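Local coordinates for protein Na-translocating NADH-quinone reductase subunit C NqrC (Shewanella oneidensis, PDB 4XHF) that binds flavin mononucleotide as subunit C of a multi-subunit membrane protein complex, at residues S101-K104 against K109-T112; P135-G138 against S143-Y146; Y44-A49 against R60-K65. All blocks are in the same frame, centred on the assembly; numbering follows the deposited sequence.

The three contacts illustrate how a mixed helix-and-sheet fold is held by pieces close in sequence. Along the chain contact 3 comes first, then contacts 1 and 2. Contact 3 joins helices 29-48 and 58-66 over the antiparallel sheet, contact 1 closes the loop between strands 100-101 and 113-123, and contact 2 pairs strands 129-139 and 144-151 of that sheet. Contacts 1 and 2 have centres about 13 Å apart and touch through Ile110, packed on Tyr137 and Met144. Contact 3 lies across the chain's centre, its centre about 21 Å from that of contact 2 and about 30 Å from that of contact 1. The connection within contact 2 carries Leu141 and Trp142 of the flavin mononucleotide pocket.

Contact 1 of 3, residues S101-K104 against K109-T112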
loop_
_atom_site.group_PDB
_atom_site.type_symbol
_atom_site.label_atom_id
_atom_site.label_comp_id
_atom_site.label_asym_id
_atom_site.label_seq_id
_atom_site.Cartn_x
_atom_site.Cartn_y
_atom_site.Cartn_z
ATOM N N SER A 101 -16.987 -2.710 8.090
ATOM C CA SER A 101 -18.036 -3.455 7.405
ATOM C C SER A 101 -17.448 -4.700 6.750
ATOM O O SER A 101 -16.229 -4.850 6.668
ATOM C CB SER A 101 -18.727 -2.582 6.355
ATOM O OG SER A 101 -17.884 -2.354 5.239
ATOM N N THR A 102 -18.323 -5.587 6.288
ATOM C CA THR A 102 -17.911 -6.805 5.603
ATOM C C THR A 102 -17.907 -6.576 4.095
ATOM O O THR A 102 -18.918 -6.147 3.537
ATOM C CB THR A 102 -18.846 -7.976 5.943
ATOM O OG1 THR A 102 -18.872 -8.168 7.362
ATOM C CG2 THR A 102 -18.384 -9.264 5.271
ATOM N N PRO A 103 -16.773 -6.859 3.425
ATOM C CA PRO A 103 -16.736 -6.631 1.975
ATOM C C PRO A 103 -17.727 -7.512 1.223
ATOM O O PRO A 103 -18.031 -8.612 1.683
ATOM C CB PRO A 103 -15.294 -6.996 1.592
ATOM C CG PRO A 103 -14.526 -6.995 2.861
ATOM C CD PRO A 103 -15.489 -7.377 3.931
ATOM N N LYS A 104 -18.218 -7.039 0.082
ATOM C CA LYS A 104 -19.088 -7.855 -0.756
ATOM C C LYS A 104 -18.273 -8.952 -1.425
ATOM O O LYS A 104 -18.593 -10.129 -1.311
ATOM C CB LYS A 104 -19.792 -7.007 -1.815
ATOM C CG LYS A 104 -20.806 -7.792 -2.640
ATOM C CD LYS A 104 -20.790 -7.382 -4.103
ATOM C CE LYS A 104 -21.735 -8.239 -4.930
ATOM N NZ LYS A 104 -21.397 -9.688 -4.850
ATOM N N LYS A 109 -9.559 -11.806 1.375
ATOM C CA LYS A 109 -9.889 -12.616 2.546
ATOM C C LYS A 109 -9.569 -11.885 3.845
ATOM O O LYS A 109 -8.956 -12.451 4.750
ATOM C CB LYS A 109 -9.140 -13.951 2.495
ATOM C CG LYS A 109 -9.362 -14.726 1.207
ATOM C CD LYS A 109 -8.444 -15.931 1.099
ATOM C CE LYS A 109 -8.522 -16.547 -0.291
ATOM N NZ LYS A 109 -7.568 -17.675 -0.474
ATOM N N ILE A 110 -9.984 -10.624 3.929
ATOM C CA ILE A 110 -9.741 -9.813 5.119
ATOM C C ILE A 110 -10.941 -9.833 6.063
ATOM O O ILE A 110 -10.870 -9.296 7.167
ATOM C CB ILE A 110 -9.409 -8.349 4.750
ATOM C CG1 ILE A 110 -10.578 -7.689 4.007
ATOM C CG2 ILE A 110 -8.141 -8.303 3.908
ATOM C CD1 ILE A 110 -10.381 -6.208 3.744
ATOM N N LYS A 111 -12.041 -10.436 5.611
ATOM C CA LYS A 111 -13.235 -10.658 6.434
ATOM C C LYS A 111 -13.963 -9.371 6.822
ATOM O O LYS A 111 -15.187 -9.297 6.728
ATOM C CB LYS A 111 -12.869 -11.437 7.701
ATOM C CG LYS A 111 -12.368 -12.851 7.440
ATOM C CD LYS A 111 -13.498 -13.803 7.066
ATOM C CE LYS A 111 -14.442 -14.056 8.238
ATOM N NZ LYS A 111 -15.436 -15.123 7.944
ATOM N N THR A 112 -13.219 -8.363 7.263
ATOM C CA THR A 112 -13.808 -7.086 7.636
ATOM C C THR A 112 -12.931 -5.951 7.120
ATOM O O THR A 112 -11.715 -6.102 7.009
ATOM C CB THR A 112 -13.990 -6.975 9.168
ATOM O OG1 THR A 112 -14.612 -5.727 9.498
ATOM C CG2 THR A 112 -12.653 -7.082 9.888
#
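Thr112 meets the backbone of Ser101, and its side chain shows how a loop can be held at its neck. Its CB stands 4.0 Å from Ser101 O. Beyond it, OG1 lies anti to the backbone N (chi1 -178°), which brings it to 3.4 Å from the same Ser101 O; this is a contact and not a hydrogen bond, for OG1 is bonded to Ala94 O, with a weak second bond to Ser100 OG. The carbonyl of Ser101 is approached by the main chain too, since Thr112 CA makes a CA-H...O contact with Ser101 O, bent to 129° at the hydrogen.

One step further into the loop, Lys111 O is bordered by carbon: Pro103 CD at 3.4 Å and the methyl Thr102 CG2 at 3.5 Å. Pro103 also turns its CG obliquely against Ile110 CG1, 4.2 Å away, and both side chains are buried against Phe233 of helix 221-234. The positive phi of Lys111 is consistent with a tight turn of gamma type, while Asp106 accepts the backbone N-H groups of both Ile110 and Lys111. Backbone bonding of Ser101 with Arg113 marks the end of regular pairing, so the whole is the neck of an antiparallel beta hairpin with a long, irregular loop between strands 100-101 and 113-123.

Contact 2 of 3, residues P135-G138 against S143-Y146; sequences PFYG and SMIY
Gly138 and Ile145 form a hydrogen-bonded pair of two antiparallel strands. Ile145 N gives a bond of 2.9 Å to Gly138 O, fairly straight at 161° but with the donor tilted from the carbonyl plane; the return bond from Gly138 N to Ile145 O, 3.1 Å long, lies in the carbonyl plane. Ile145 O is also approached by Tyr137 CA at 3.0 Å, a CA-H...O contact.

The aromatic contacts belong to the neighbouring non-hydrogen-bonded pair, Tyr137 and Tyr146. Their side chains run alongside in the same direction, with ring planes 8° apart and centroids separated by 4.9 Å, displaced so that little more than their rims face each other. Tyr146 CE2 lies over one face of the Tyr137 ring, and Tyr137 CB sits over one face of Tyr146, toward the rim, a CH-pi contact 3.9 Å from the centroid.

Apolar contact by a thioether methyl comes from Met144, whose chain is bent at chi2 (-55°) and chi3 so that CE lies 3.3 Å from Gly138 C and meets the edge of the Tyr137 ring.

Together these contacts define a beta hairpin, whose connection carries Leu141 and Trp142 of the flavin mononucleotide pocket in this FMN-binding domain.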
loop_
_atom_site.group_PDB
_atom_site.type_symbol
_atom_site.label_atom_id
_atom_site.label_comp_id
_atom_site.label_asym_id
_atom_site.label_seq_id
_atom_site.Cartn_x
_atom_site.Cartn_y
_atom_site.Cartn_z
ATOM N N PRO A 135 -2.097 2.111 1.942
ATOM C CA PRO A 135 -1.904 0.811 2.585
ATOM C C PRO A 135 -2.686 -0.292 1.885
ATOM O O PRO A 135 -3.803 -0.060 1.425
ATOM C CB PRO A 135 -2.437 1.041 3.999
ATOM C CG PRO A 135 -3.488 2.080 3.822
ATOM C CD PRO A 135 -2.977 2.984 2.736
ATOM N N PHE A 136 -2.098 -1.478 1.806
ATOM C CA PHE A 136 -2.805 -2.638 1.298
ATOM C C PHE A 136 -2.410 -3.837 2.135
ATOM O O PHE A 136 -1.309 -3.889 2.684
ATOM C CB PHE A 136 -2.490 -2.880 -0.179
ATOM C CG PHE A 136 -1.172 -3.544 -0.414
ATOM C CD1 PHE A 136 0.009 -2.867 -0.174
ATOM C CD2 PHE A 136 -1.112 -4.844 -0.876
ATOM C CE1 PHE A 136 1.225 -3.473 -0.392
ATOM C CE2 PHE A 136 0.101 -5.458 -1.094
ATOM C CZ PHE A 136 1.272 -4.770 -0.852
ATOM N N TYR A 137 -3.322 -4.791 2.252
ATOM C CA TYR A 137 -3.025 -6.032 2.941
ATOM C C TYR A 137 -4.014 -7.104 2.527
ATOM O O TYR A 137 -5.096 -6.806 2.023
ATOM C CB TYR A 137 -3.042 -5.837 4.460
ATOM C CG TYR A 137 -4.392 -5.483 5.040
ATOM C CD1 TYR A 137 -4.860 -4.177 5.013
ATOM C CD2 TYR A 137 -5.191 -6.453 5.631
ATOM C CE1 TYR A 137 -6.092 -3.849 5.547
ATOM C CE2 TYR A 137 -6.423 -6.134 6.168
ATOM C CZ TYR A 137 -6.868 -4.831 6.125
ATOM O OH TYR A 137 -8.095 -4.514 6.660
ATOM N N GLY A 138 -3.626 -8.355 2.728
ATOM C CA GLY A 138 -4.449 -9.480 2.332
ATOM C C GLY A 138 -3.814 -10.782 2.766
ATOM O O GLY A 138 -2.622 -10.831 3.064
ATOM N N SER A 143 -0.977 -16.513 6.213
ATOM C CA SER A 143 -0.998 -15.337 7.072
ATOM C C SER A 143 -1.396 -14.068 6.337
ATOM O O SER A 143 -1.456 -14.035 5.109
ATOM C CB SER A 143 0.378 -15.137 7.706
ATOM O OG SER A 143 1.341 -14.834 6.712
ATOM N N MET A 144 -1.665 -13.025 7.116
ATOM C CA MET A 144 -1.933 -11.703 6.576
ATOM C C MET A 144 -0.622 -11.016 6.224
ATOM O O MET A 144 0.343 -11.063 6.988
ATOM C CB MET A 144 -2.716 -10.857 7.582
ATOM C CG MET A 144 -4.101 -11.397 7.930
ATOM S SD MET A 144 -5.175 -11.664 6.503
ATOM C CE MET A 144 -5.052 -10.075 5.696
ATOM N N ILE A 145 -0.602 -10.378 5.060
ATOM C CA ILE A 145 0.565 -9.650 4.586
ATOM C C ILE A 145 0.207 -8.172 4.481
ATOM O O ILE A 145 -0.785 -7.822 3.852
ATOM C CB ILE A 145 1.045 -10.186 3.219
ATOM C CG1 ILE A 145 1.361 -11.684 3.315
ATOM C CG2 ILE A 145 2.270 -9.417 2.740
ATOM C CD1 ILE A 145 1.533 -12.372 1.972
ATOM N N TYR A 146 1.013 -7.320 5.112
ATOM C CA TYR A 146 0.772 -5.877 5.145
ATOM C C TYR A 146 1.869 -5.100 4.430
ATOM O O TYR A 146 3.045 -5.444 4.522
ATOM C CB TYR A 146 0.681 -5.385 6.587
ATOM C CG TYR A 146 -0.498 -5.924 7.349
ATOM C CD1 TYR A 146 -0.503 -7.224 7.832
ATOM C CD2 TYR A 146 -1.601 -5.126 7.600
ATOM C CE1 TYR A 146 -1.580 -7.717 8.532
ATOM C CE2 TYR A 146 -2.680 -5.606 8.299
ATOM C CZ TYR A 146 -2.667 -6.902 8.765
ATOM O OH TYR A 146 -3.751 -7.379 9.466
#

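Contact 3 of 3, residues Y44-A49 against R60-K65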
loop_
_atom_site.group_PDB
_atom_site.type_symbol
_atom_site.label_atom_id
_atom_site.label_comp_id
_atom_site.label_asym_id
_atom_site.label_seq_id
_atom_site.Cartn_x
_atom_site.Cartn_y
_atom_site.Cartn_z
ATOM N N TYR A 44 8.725 3.776 5.750
ATOM C CA TYR A 44 8.005 2.948 4.781
ATOM C C TYR A 44 7.427 3.792 3.650
ATOM O O TYR A 44 7.570 3.458 2.474
ATOM C CB TYR A 44 6.867 2.175 5.456
ATOM C CG TYR A 44 7.293 1.137 6.474
ATOM C CD1 TYR A 44 8.505 0.468 6.361
ATOM C CD2 TYR A 44 6.470 0.821 7.547
ATOM C CE1 TYR A 44 8.885 -0.483 7.294
ATOM C CE2 TYR A 44 6.842 -0.126 8.482
ATOM C CZ TYR A 44 8.049 -0.774 8.352
ATOM O OH TYR A 44 8.418 -1.717 9.284
ATOM N N VAL A 45 6.775 4.889 4.021
ATOM C CA VAL A 45 6.094 5.750 3.061
ATOM C C VAL A 45 7.093 6.392 2.107
ATOM O O VAL A 45 6.877 6.409 0.898
ATOM C CB VAL A 45 5.269 6.843 3.786
ATOM C CG1 VAL A 45 4.751 7.898 2.811
ATOM C CG2 VAL A 45 4.110 6.207 4.532
ATOM N N LEU A 46 8.189 6.909 2.650
ATOM C CA LEU A 46 9.206 7.551 1.824
ATOM C C LEU A 46 9.886 6.531 0.918
ATOM O O LEU A 46 10.175 6.818 -0.242
ATOM C CB LEU A 46 10.246 8.259 2.695
ATOM C CG LEU A 46 9.759 9.475 3.487
ATOM C CD1 LEU A 46 10.869 9.976 4.397
ATOM C CD2 LEU A 46 9.276 10.592 2.567
ATOM N N MET A 47 10.130 5.336 1.448
ATOM C CA MET A 47 10.753 4.273 0.670
ATOM C C MET A 47 9.865 3.869 -0.500
ATOM O O MET A 47 10.346 3.643 -1.610
ATOM C CB MET A 47 11.046 3.060 1.553
ATOM C CG MET A 47 12.292 3.218 2.414
ATOM S SD MET A 47 12.641 1.838 3.526
ATOM C CE MET A 47 11.412 0.624 3.043
ATOM N N ALA A 48 8.565 3.783 -0.246
ATOM C CA ALA A 48 7.610 3.428 -1.287
ATOM C C ALA A 48 7.527 4.526 -2.344
ATOM O O ALA A 48 7.425 4.245 -3.536
ATOM C CB ALA A 48 6.245 3.170 -0.681
ATOM N N ALA A 49 7.586 5.776 -1.898
ATOM C CA ALA A 49 7.462 6.924 -2.792
ATOM C C ALA A 49 8.773 7.245 -3.505
ATOM O O ALA A 49 8.831 8.166 -4.321
ATOM C CB ALA A 49 6.985 8.134 -2.011
ATOM N N ARG A 60 12.529 12.336 9.236
ATOM C CA ARG A 60 11.390 12.945 9.915
ATOM C C ARG A 60 11.079 14.311 9.319
ATOM O O ARG A 60 9.919 14.651 9.087
ATOM C CB ARG A 60 11.662 13.083 11.413
ATOM C CG ARG A 60 11.821 11.763 12.148
ATOM C CD ARG A 60 11.640 11.951 13.647
ATOM N NE ARG A 60 11.903 10.729 14.410
ATOM C CZ ARG A 60 13.000 10.496 15.131
ATOM N NH1 ARG A 60 13.975 11.395 15.211
ATOM N NH2 ARG A 60 13.122 9.348 15.784
ATOM N N ASP A 61 12.128 15.091 9.078
ATOM C CA ASP A 61 11.984 16.429 8.517
ATOM C C ASP A 61 11.539 16.350 7.061
ATOM O O ASP A 61 10.733 17.156 6.603
ATOM C CB ASP A 61 13.301 17.204 8.619
ATOM C CG ASP A 61 13.916 17.141 10.007
ATOM O OD1 ASP A 61 13.170 16.948 10.989
ATOM O OD2 ASP A 61 15.153 17.288 10.112
ATOM N N ILE A 62 12.076 15.374 6.338
ATOM C CA ILE A 62 11.735 15.181 4.935
ATOM C C ILE A 62 10.269 14.778 4.811
ATOM O O ILE A 62 9.550 15.279 3.948
ATOM C CB ILE A 62 12.645 14.117 4.283
ATOM C CG1 ILE A 62 14.082 14.642 4.223
ATOM C CG2 ILE A 62 12.162 13.765 2.873
ATOM C CD1 ILE A 62 15.117 13.602 3.873
ATOM N N PHE A 63 9.832 13.881 5.686
ATOM C CA PHE A 63 8.443 13.442 5.706
ATOM C C PHE A 63 7.517 14.617 5.998
ATOM O O PHE A 63 6.533 14.835 5.293
ATOM C CB PHE A 63 8.247 12.339 6.750
ATOM C CG PHE A 63 6.860 11.758 6.771
ATOM C CD1 PHE A 63 5.838 12.391 7.461
ATOM C CD2 PHE A 63 6.580 10.572 6.112
ATOM C CE1 PHE A 63 4.562 11.857 7.485
ATOM C CE2 PHE A 63 5.306 10.032 6.136
ATOM C CZ PHE A 63 4.298 10.675 6.822
ATOM N N ALA A 64 7.850 15.377 7.036
ATOM C CA ALA A 64 7.007 16.478 7.487
ATOM C C ALA A 64 6.804 17.531 6.400
ATOM O O ALA A 64 5.750 18.162 6.330
ATOM C CB ALA A 64 7.609 17.116 8.728
ATOM N N LYS A 65 7.810 17.713 5.551
ATOM C CA LYS A 65 7.757 18.736 4.514
ATOM C C LYS A 65 7.092 18.237 3.238
ATOM O O LYS A 65 6.315 18.959 2.616
ATOM C CB LYS A 65 9.166 19.235 4.189
ATOM C CG LYS A 65 9.222 20.292 3.090
ATOM C CD LYS A 65 8.302 21.467 3.399
ATOM C CE LYS A 65 8.589 22.672 2.517
ATOM N NZ LYS A 65 8.302 22.437 1.074
#
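No polar bond passes between Val45-Leu46 and Ile62-Phe63, the residues that touch; the shortest within the two segments, Ala48 N to Tyr44 O at 2.9 Å, is a backbone bond in the turn carrying Val45 and Leu46. The contact is made of hydrocarbon. Phe63 extends from its helix with CG anti to the backbone N (chi1 -176°), which carries the ring across toward Val45. The two side chains cross at about a right angle, and Val45 CB meets the ring edge in its plane, 4.0 Å from Phe63 CE2; Val45 CG1 touches the same ring carbon. Leu46 reaches to the root of that side chain: its CD1 lies 4.2 Å from Phe63 CB and 4.3 Å from Ile62 CG2.

With local axes 10.7 Å apart and inclined at 72°, the helices are bridged by these few side chains alongside a salt bridge from Arg60 NH2 to Asp39 OD2. Val51 of the connecting loop packs on both Leu46 and Ile62, while Phe120 of strand 113-123 lies against Val45 and Phe63. The result is two consecutive helices joined by a loop, steeply crossed, whose buried side joins the hydrophobic core over one face of an antiparallel sheet.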